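PDB 5YTI: flagellar hook associated protein type 3 FlgL from Legionella pneumophila subsp. pneumophila, which probably serves as a structural component of the bacterial flagellum, as a hook-associated member of the flagellin family. Local coordinates for residues N82-I93 with E113-Y124; G132-K140 with N176-M184. All blocks are in the same frame, centred on the assembly; numbering follows the deposited sequence.

Overall arrangement
Both contacts sit in the helical part of the chain, their centres about 19 Å apart, and they follow one another in sequence: contact 1 closes before contact 2 opens. Contact 1 pairs two successive long helices, 49-96 and 104-125, which run antiparallel. Contact 2 joins the loop that follows helix 104-125 to the short helix 179-184, reached after the strands between 146 and 174. The two meet directly where Tyr124 O packs against Phe136 CE2, at 3.4 Å. Helix 49-96 is common ground, since it also carries Glu76, Ile79 and Leu80, which touch contact 2. The loop and short helix thus extend the packing begun by the helical hairpin.

Contact 1 of 2, residues N82-I93 with E113-Y124; sequences NAVNSLHRLREI and EAQALLNQLLDY
The carboxylate of Glu113 is gripped side-on by two nitrogens of Arg89. NE gives a nearly straight bond (177°) to OE2 of Glu113, and Arg89 NH2 lies 2.7 Å from Glu113 OE1, which accepts through its syn lone pair. The two flat groups are twisted 42° apart. Arg89 has CG anti to the backbone N and bends at chi2, which lays the guanidinium over CG1 of Ile93; a long salt bridge to Glu92 extends the network. Ile93 CD1 also packs against Glu113, so the pair rests on an apolar neighbour.

Next to this salt bridge, Leu117 is a knob among Ser86, Arg89, Leu90 and Ile93. Leu90 CD2 slides past it, 3.8 Å from Leu117 CB, while Leu90 CD1 meets Leu121 CD1 tip to tip. In return Ser86 sits among Leu117, Gln120, Leu121 and Tyr124; its OG takes a weak hydrogen bond from Gln120 NE2 (3.2 Å) and lies at the edge of the Tyr124 ring, in the ring plane. Asn82 CB lies over one face of that ring, 4.0 Å from its centroid, as a CH-pi contact.

Helix 296-307 covers Ile93 and Ala114, and helix 316-374 covers Leu87. With axes 10.0 Å apart and 161° between their directions, the segments form an antiparallel helical hairpin with knobs-into-holes packing, within the flagellin N-terminal helical region.

Contact 2 of 2, residues G132-K140 with N176-M184; sequences GSYMFSGSK and NDTGDNVFM
Phe136 and Phe183 form a T-shaped (edge-to-face) pair that joins the loop 132-140 to the short helix 179-184. The edge of Phe183 is directed at the face of Phe136, with centroids 5.3 Å apart and planes at 74°. Atom CE2 of Phe183 makes the approach, 3.6 Å from CD2 of Phe136 and nearer the rim of that ring than its middle. CG of Met135, a selenomethionine, lies over the opposite face; with its own CG anti to the carbonyl carbon (chi1 -65°), Phe136 places its ring between the two. Val182 CG2 makes a looser contact with CE1 of Phe136. Ile79 of helix 49-96 and Ile296 of helix 296-307 touch the two aromatic side chains, which places the pair among the long helices of the fold.

The hydrogen bonding is centred on the first turn of the helix. Gly179 N donates to Phe136 O over 2.9 Å, with an N-H...O angle of 140° and the donor tilted from the carbonyl plane, and the same oxygen is also hydrogen-bonded to the hydroxyl of Tyr156. Thr178 holds the N-cap position, but its side chain makes no capping bond. On the flank, the Asp177 carboxylate forms a salt bridge with Arg348 of helix 316-374, while that of Asp180 reaches Arg185 of the second subunit, placing this end of the contact at the subunit interface.

Close packing at the backbone completes the junction. Phe136 and Thr178 come within 4.5 Å at their CA atoms. Two side chains lie against the Gly138 backbone. One is Asn176, whose OD1 is hydrogen-bonded to Arg163 N. The other is Thr178, whose methyl CG2 rests 3.5 Å from the CA of Gly138.

Contact 1 of 2, residues N82-I93 with E113-Y124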
# COMPACT_ATOMS: atom_id res chain seq x y z
N ASN A 82 -10.29 18.33 3.17
CA ASN A 82 -10.95 18.59 1.86
C ASN A 82 -10.93 17.35 0.96
O ASN A 82 -11.89 17.04 0.28
CB ASN A 82 -10.23 19.72 1.07
CG ASN A 82 -10.43 21.11 1.64
OD1 ASN A 82 -11.44 21.41 2.28
ND2 ASN A 82 -9.46 21.99 1.39
N ALA A 83 -9.77 16.70 0.92
CA ALA A 83 -9.56 15.60 0.04
C ALA A 83 -10.36 14.39 0.49
O ALA A 83 -10.71 13.52 -0.33
CB ALA A 83 -8.09 15.27 -0.02
N VAL A 84 -10.67 14.31 1.78
CA VAL A 84 -11.56 13.23 2.23
C VAL A 84 -12.97 13.53 1.71
O VAL A 84 -13.60 12.68 1.10
CB VAL A 84 -11.53 13.02 3.76
CG1 VAL A 84 -12.70 12.16 4.23
CG2 VAL A 84 -10.19 12.42 4.17
N ASN A 85 -13.43 14.75 1.93
CA ASN A 85 -14.69 15.21 1.34
C ASN A 85 -14.88 14.75 -0.10
O ASN A 85 -15.95 14.22 -0.45
CB ASN A 85 -14.76 16.73 1.39
CG ASN A 85 -15.12 17.22 2.77
OD1 ASN A 85 -15.63 16.45 3.59
ND2 ASN A 85 -14.87 18.50 3.03
N SER A 86 -13.87 14.98 -0.93
CA SER A 86 -13.93 14.58 -2.31
C SER A 86 -14.09 13.05 -2.45
O SER A 86 -14.82 12.57 -3.32
CB SER A 86 -12.69 15.07 -3.07
OG SER A 86 -12.65 16.49 -3.12
N LEU A 87 -13.42 12.28 -1.61
CA LEU A 87 -13.47 10.85 -1.73
C LEU A 87 -14.74 10.32 -1.20
O LEU A 87 -15.17 9.28 -1.64
CB LEU A 87 -12.33 10.22 -0.96
CG LEU A 87 -11.00 10.41 -1.70
CD1 LEU A 87 -9.81 10.31 -0.75
CD2 LEU A 87 -10.91 9.38 -2.83
N HIS A 88 -15.33 11.02 -0.24
CA HIS A 88 -16.58 10.54 0.38
C HIS A 88 -17.71 10.51 -0.64
O HIS A 88 -18.59 9.65 -0.62
CB HIS A 88 -16.99 11.39 1.59
CG HIS A 88 -16.48 10.86 2.89
ND1 HIS A 88 -16.16 11.67 3.96
CD2 HIS A 88 -16.20 9.59 3.29
CE1 HIS A 88 -15.73 10.93 4.96
NE2 HIS A 88 -15.73 9.67 4.58
N ARG A 89 -17.62 11.47 -1.55
CA ARG A 89 -18.57 11.68 -2.60
C ARG A 89 -18.23 10.71 -3.71
O ARG A 89 -19.12 10.03 -4.21
CB ARG A 89 -18.54 13.16 -3.09
CG ARG A 89 -19.44 13.52 -4.28
CD ARG A 89 -20.92 13.16 -4.11
NE ARG A 89 -21.64 13.25 -5.39
CZ ARG A 89 -22.68 12.49 -5.75
NH1 ARG A 89 -23.19 11.59 -4.92
NH2 ARG A 89 -23.24 12.63 -6.94
N LEU A 90 -16.95 10.61 -4.08
CA LEU A 90 -16.57 9.58 -5.04
C LEU A 90 -17.08 8.20 -4.60
O LEU A 90 -17.34 7.33 -5.42
CB LEU A 90 -15.05 9.56 -5.24
CG LEU A 90 -14.51 10.73 -6.08
CD1 LEU A 90 -13.04 10.95 -5.83
CD2 LEU A 90 -14.78 10.51 -7.56
N ARG A 91 -17.24 8.00 -3.30
CA ARG A 91 -17.69 6.71 -2.81
C ARG A 91 -19.20 6.59 -2.99
O ARG A 91 -19.71 5.52 -3.34
CB ARG A 91 -17.29 6.51 -1.35
CG ARG A 91 -18.10 5.44 -0.71
CD ARG A 91 -17.48 4.82 0.51
NE ARG A 91 -18.37 3.76 0.96
CZ ARG A 91 -18.02 2.79 1.78
NH1 ARG A 91 -16.78 2.76 2.27
NH2 ARG A 91 -18.89 1.86 2.12
N GLU A 92 -19.92 7.68 -2.73
CA GLU A 92 -21.37 7.74 -3.00
C GLU A 92 -21.56 7.41 -4.47
O GLU A 92 -22.25 6.43 -4.80
CB GLU A 92 -21.96 9.12 -2.69
CG GLU A 92 -22.09 9.50 -1.20
CD GLU A 92 -22.72 10.87 -0.93
OE1 GLU A 92 -22.15 11.96 -1.20
OE2 GLU A 92 -23.82 10.84 -0.37
N ILE A 93 -20.90 8.17 -5.34
CA ILE A 93 -20.89 7.90 -6.79
C ILE A 93 -20.58 6.44 -7.14
O ILE A 93 -21.35 5.83 -7.86
CB ILE A 93 -19.90 8.82 -7.56
CG1 ILE A 93 -20.41 10.25 -7.57
CG2 ILE A 93 -19.72 8.34 -8.99
CD1 ILE A 93 -19.48 11.26 -8.25
N GLU A 113 -19.21 14.33 -13.23
CA GLU A 113 -18.93 14.73 -11.86
C GLU A 113 -17.61 14.12 -11.40
O GLU A 113 -16.75 14.84 -10.89
CB GLU A 113 -20.03 14.35 -10.90
CG GLU A 113 -19.87 15.10 -9.59
CD GLU A 113 -20.82 14.67 -8.50
OE1 GLU A 113 -21.59 13.71 -8.73
OE2 GLU A 113 -20.79 15.30 -7.42
N ALA A 114 -17.44 12.81 -11.58
CA ALA A 114 -16.18 12.18 -11.21
C ALA A 114 -15.02 12.91 -11.85
O ALA A 114 -13.99 13.09 -11.21
CB ALA A 114 -16.16 10.71 -11.57
N GLN A 115 -15.16 13.35 -13.10
CA GLN A 115 -14.08 14.12 -13.73
C GLN A 115 -13.83 15.43 -12.98
O GLN A 115 -12.70 15.84 -12.83
CB GLN A 115 -14.28 14.36 -15.25
CG GLN A 115 -13.12 15.09 -15.99
CD GLN A 115 -11.87 14.22 -16.28
OE1 GLN A 115 -11.98 13.12 -16.85
NE2 GLN A 115 -10.68 14.72 -15.89
N ALA A 116 -14.87 16.09 -12.49
CA ALA A 116 -14.63 17.29 -11.67
C ALA A 116 -13.89 16.94 -10.38
O ALA A 116 -12.98 17.67 -9.97
CB ALA A 116 -15.93 18.02 -11.37
N LEU A 117 -14.26 15.82 -9.75
CA LEU A 117 -13.62 15.41 -8.50
C LEU A 117 -12.16 15.02 -8.71
O LEU A 117 -11.30 15.48 -7.97
CB LEU A 117 -14.42 14.31 -7.80
CG LEU A 117 -15.80 14.82 -7.33
CD1 LEU A 117 -16.84 13.72 -7.19
CD2 LEU A 117 -15.69 15.59 -6.02
N LEU A 118 -11.86 14.24 -9.74
CA LEU A 118 -10.47 13.99 -10.10
C LEU A 118 -9.69 15.31 -10.14
O LEU A 118 -8.69 15.47 -9.46
CB LEU A 118 -10.36 13.26 -11.44
CG LEU A 118 -8.96 13.13 -12.07
CD1 LEU A 118 -8.00 12.46 -11.11
CD2 LEU A 118 -9.01 12.33 -13.37
N ASN A 119 -10.16 16.27 -10.94
CA ASN A 119 -9.50 17.58 -11.08
C ASN A 119 -9.33 18.26 -9.71
O ASN A 119 -8.29 18.86 -9.42
CB ASN A 119 -10.27 18.52 -12.04
CG ASN A 119 -10.38 17.99 -13.48
OD1 ASN A 119 -9.93 16.87 -13.81
ND2 ASN A 119 -10.97 18.80 -14.36
N GLN A 120 -10.36 18.16 -8.87
CA GLN A 120 -10.31 18.68 -7.50
C GLN A 120 -9.11 18.08 -6.74
O GLN A 120 -8.32 18.80 -6.14
CB GLN A 120 -11.65 18.39 -6.78
CG GLN A 120 -11.90 19.17 -5.49
CD GLN A 120 -13.36 19.55 -5.26
OE1 GLN A 120 -13.71 20.72 -5.41
NE2 GLN A 120 -14.22 18.57 -4.90
N LEU A 121 -8.95 16.77 -6.82
CA LEU A 121 -7.90 16.06 -6.09
C LEU A 121 -6.52 16.39 -6.61
O LEU A 121 -5.56 16.44 -5.85
CB LEU A 121 -8.13 14.56 -6.11
CG LEU A 121 -9.34 14.07 -5.32
CD1 LEU A 121 -9.54 12.62 -5.61
CD2 LEU A 121 -9.15 14.24 -3.83
N LEU A 122 -6.41 16.63 -7.91
CA LEU A 122 -5.13 17.12 -8.46
C LEU A 122 -4.75 18.53 -7.95
O LEU A 122 -3.57 18.87 -7.87
CB LEU A 122 -5.16 17.11 -10.00
CG LEU A 122 -5.26 15.72 -10.62
CD1 LEU A 122 -5.84 15.73 -12.03
CD2 LEU A 122 -3.90 15.03 -10.61
N ASP A 123 -5.76 19.36 -7.67
CA ASP A 123 -5.52 20.72 -7.20
C ASP A 123 -4.99 20.56 -5.78
O ASP A 123 -3.98 21.18 -5.42
CB ASP A 123 -6.80 21.59 -7.23
CG ASP A 123 -7.25 21.99 -8.67
OD1 ASP A 123 -6.59 21.55 -9.63
OD2 ASP A 123 -8.25 22.74 -8.84
N TYR A 124 -5.63 19.69 -4.98
CA TYR A 124 -5.21 19.46 -3.59
C TYR A 124 -3.80 18.89 -3.54
O TYR A 124 -2.96 19.31 -2.74
CB TYR A 124 -6.18 18.54 -2.84
CG TYR A 124 -7.63 19.01 -2.78
CD1 TYR A 124 -7.97 20.36 -2.70
CD2 TYR A 124 -8.66 18.10 -2.77
CE1 TYR A 124 -9.29 20.79 -2.64
CE2 TYR A 124 -9.98 18.50 -2.70
CZ TYR A 124 -10.30 19.85 -2.64
OH TYR A 124 -11.62 20.22 -2.59

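Contact 2 of 2, residues G132-K140 with N176-M184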
# COMPACT_ATOMS: atom_id res chain seq x y z
N GLY A 132 4.49 29.83 -1.49
CA GLY A 132 4.42 29.68 -2.93
C GLY A 132 5.28 28.49 -3.33
O GLY A 132 5.70 28.39 -4.48
N SER A 133 5.57 27.61 -2.37
CA SER A 133 6.23 26.31 -2.63
C SER A 133 5.24 25.15 -2.37
O SER A 133 4.34 25.28 -1.55
CB SER A 133 7.47 26.16 -1.76
OG SER A 133 7.15 26.31 -0.39
N TYR A 134 5.39 24.02 -3.05
CA TYR A 134 4.35 22.99 -2.99
C TYR A 134 4.35 22.19 -1.69
O TYR A 134 5.41 21.84 -1.22
CB TYR A 134 4.49 22.05 -4.19
CG TYR A 134 4.24 22.75 -5.50
CD1 TYR A 134 2.94 22.99 -5.95
CD2 TYR A 134 5.30 23.19 -6.29
CE1 TYR A 134 2.70 23.64 -7.15
CE2 TYR A 134 5.08 23.85 -7.49
CZ TYR A 134 3.78 24.07 -7.92
OH TYR A 134 3.57 24.71 -9.12
N MSE A 135 3.19 21.90 -1.11
CA MSE A 135 3.19 21.20 0.19
C MSE A 135 3.51 19.73 0.09
O MSE A 135 4.05 19.16 1.04
CB MSE A 135 1.95 21.41 1.09
CG MSE A 135 0.59 21.07 0.54
SE MSE A 135 -0.76 21.03 2.01
CE MSE A 135 -0.91 22.91 2.61
N PHE A 136 3.23 19.10 -1.04
CA PHE A 136 3.36 17.65 -1.11
C PHE A 136 4.47 17.19 -2.04
O PHE A 136 4.45 16.10 -2.57
CB PHE A 136 2.04 17.03 -1.54
CG PHE A 136 0.92 17.22 -0.57
CD1 PHE A 136 1.04 16.81 0.74
CD2 PHE A 136 -0.27 17.78 -0.98
CE1 PHE A 136 0.01 16.97 1.65
CE2 PHE A 136 -1.31 17.94 -0.08
CZ PHE A 136 -1.17 17.54 1.24
N SER A 137 5.46 18.04 -2.24
CA SER A 137 6.50 17.72 -3.18
C SER A 137 7.77 17.20 -2.51
O SER A 137 8.67 16.70 -3.20
CB SER A 137 6.84 18.96 -3.98
OG SER A 137 7.03 20.03 -3.09
N GLY A 138 7.86 17.31 -1.19
CA GLY A 138 9.07 16.87 -0.48
C GLY A 138 10.13 17.94 -0.51
O GLY A 138 9.81 19.10 -0.56
N SER A 139 11.39 17.57 -0.50
CA SER A 139 12.44 18.60 -0.51
C SER A 139 12.42 19.46 -1.77
O SER A 139 12.98 20.54 -1.76
CB SER A 139 13.82 17.98 -0.42
OG SER A 139 14.30 17.76 -1.73
N LYS A 140 11.82 18.97 -2.86
CA LYS A 140 11.80 19.70 -4.14
C LYS A 140 10.74 20.79 -4.17
O LYS A 140 9.79 20.73 -4.93
CB LYS A 140 11.60 18.73 -5.31
CG LYS A 140 12.91 18.30 -5.96
CD LYS A 140 13.06 16.79 -6.05
CE LYS A 140 12.10 16.15 -7.04
NZ LYS A 140 12.69 15.95 -8.39
N ASN A 176 5.89 18.17 7.17
CA ASN A 176 5.22 17.93 5.90
C ASN A 176 5.05 16.46 5.66
O ASN A 176 5.62 15.63 6.37
CB ASN A 176 6.01 18.54 4.73
CG ASN A 176 7.35 17.87 4.50
OD1 ASN A 176 8.18 17.77 5.39
ND2 ASN A 176 7.57 17.44 3.28
N ASP A 177 4.25 16.15 4.66
CA ASP A 177 4.19 14.80 4.10
C ASP A 177 4.46 14.90 2.60
O ASP A 177 4.53 16.01 2.05
CB ASP A 177 2.84 14.16 4.37
CG ASP A 177 2.56 13.97 5.85
OD1 ASP A 177 2.05 14.92 6.48
OD2 ASP A 177 2.79 12.85 6.37
N THR A 178 4.63 13.76 1.94
CA THR A 178 4.98 13.78 0.52
C THR A 178 4.02 12.98 -0.34
O THR A 178 3.47 11.97 0.10
CB THR A 178 6.45 13.36 0.27
OG1 THR A 178 6.64 11.97 0.57
CG2 THR A 178 7.37 14.20 1.12
N GLY A 179 3.85 13.44 -1.57
CA GLY A 179 2.78 12.99 -2.47
C GLY A 179 2.84 11.52 -2.77
O GLY A 179 1.80 10.89 -2.97
N ASP A 180 4.06 10.97 -2.79
CA ASP A 180 4.23 9.54 -3.03
C ASP A 180 3.59 8.77 -1.89
O ASP A 180 2.93 7.76 -2.11
CB ASP A 180 5.71 9.17 -3.16
CG ASP A 180 6.46 9.28 -1.83
OD1 ASP A 180 6.47 10.40 -1.26
OD2 ASP A 180 7.01 8.24 -1.37
N ASN A 181 3.72 9.26 -0.67
CA ASN A 181 3.02 8.62 0.44
C ASN A 181 1.53 8.95 0.45
O ASN A 181 0.72 8.05 0.61
CB ASN A 181 3.63 8.97 1.79
CG ASN A 181 3.06 8.15 2.90
OD1 ASN A 181 2.92 6.94 2.78
ND2 ASN A 181 2.67 8.80 3.95
N VAL A 182 1.14 10.21 0.26
CA VAL A 182 -0.27 10.57 0.45
C VAL A 182 -1.18 10.12 -0.68
O VAL A 182 -2.24 9.58 -0.43
CB VAL A 182 -0.44 12.08 0.66
CG1 VAL A 182 -1.92 12.40 0.78
CG2 VAL A 182 0.31 12.53 1.89
N PHE A 183 -0.74 10.31 -1.93
CA PHE A 183 -1.60 10.12 -3.08
C PHE A 183 -1.28 8.96 -4.02
O PHE A 183 -2.18 8.48 -4.68
CB PHE A 183 -1.59 11.41 -3.91
CG PHE A 183 -2.13 12.60 -3.17
CD1 PHE A 183 -3.48 12.82 -3.09
CD2 PHE A 183 -1.27 13.51 -2.59
CE1 PHE A 183 -3.97 13.92 -2.42
CE2 PHE A 183 -1.76 14.62 -1.91
CZ PHE A 183 -3.11 14.83 -1.82
N MSE A 184 -0.03 8.52 -4.10
CA MSE A 184 0.35 7.59 -5.18
C MSE A 184 0.39 6.11 -4.84
O MSE A 184 -0.03 5.27 -5.64
CB MSE A 184 1.68 7.95 -5.81
CG MSE A 184 1.83 9.45 -6.04
SE MSE A 184 0.87 10.12 -7.63
CE MSE A 184 1.51 8.73 -8.86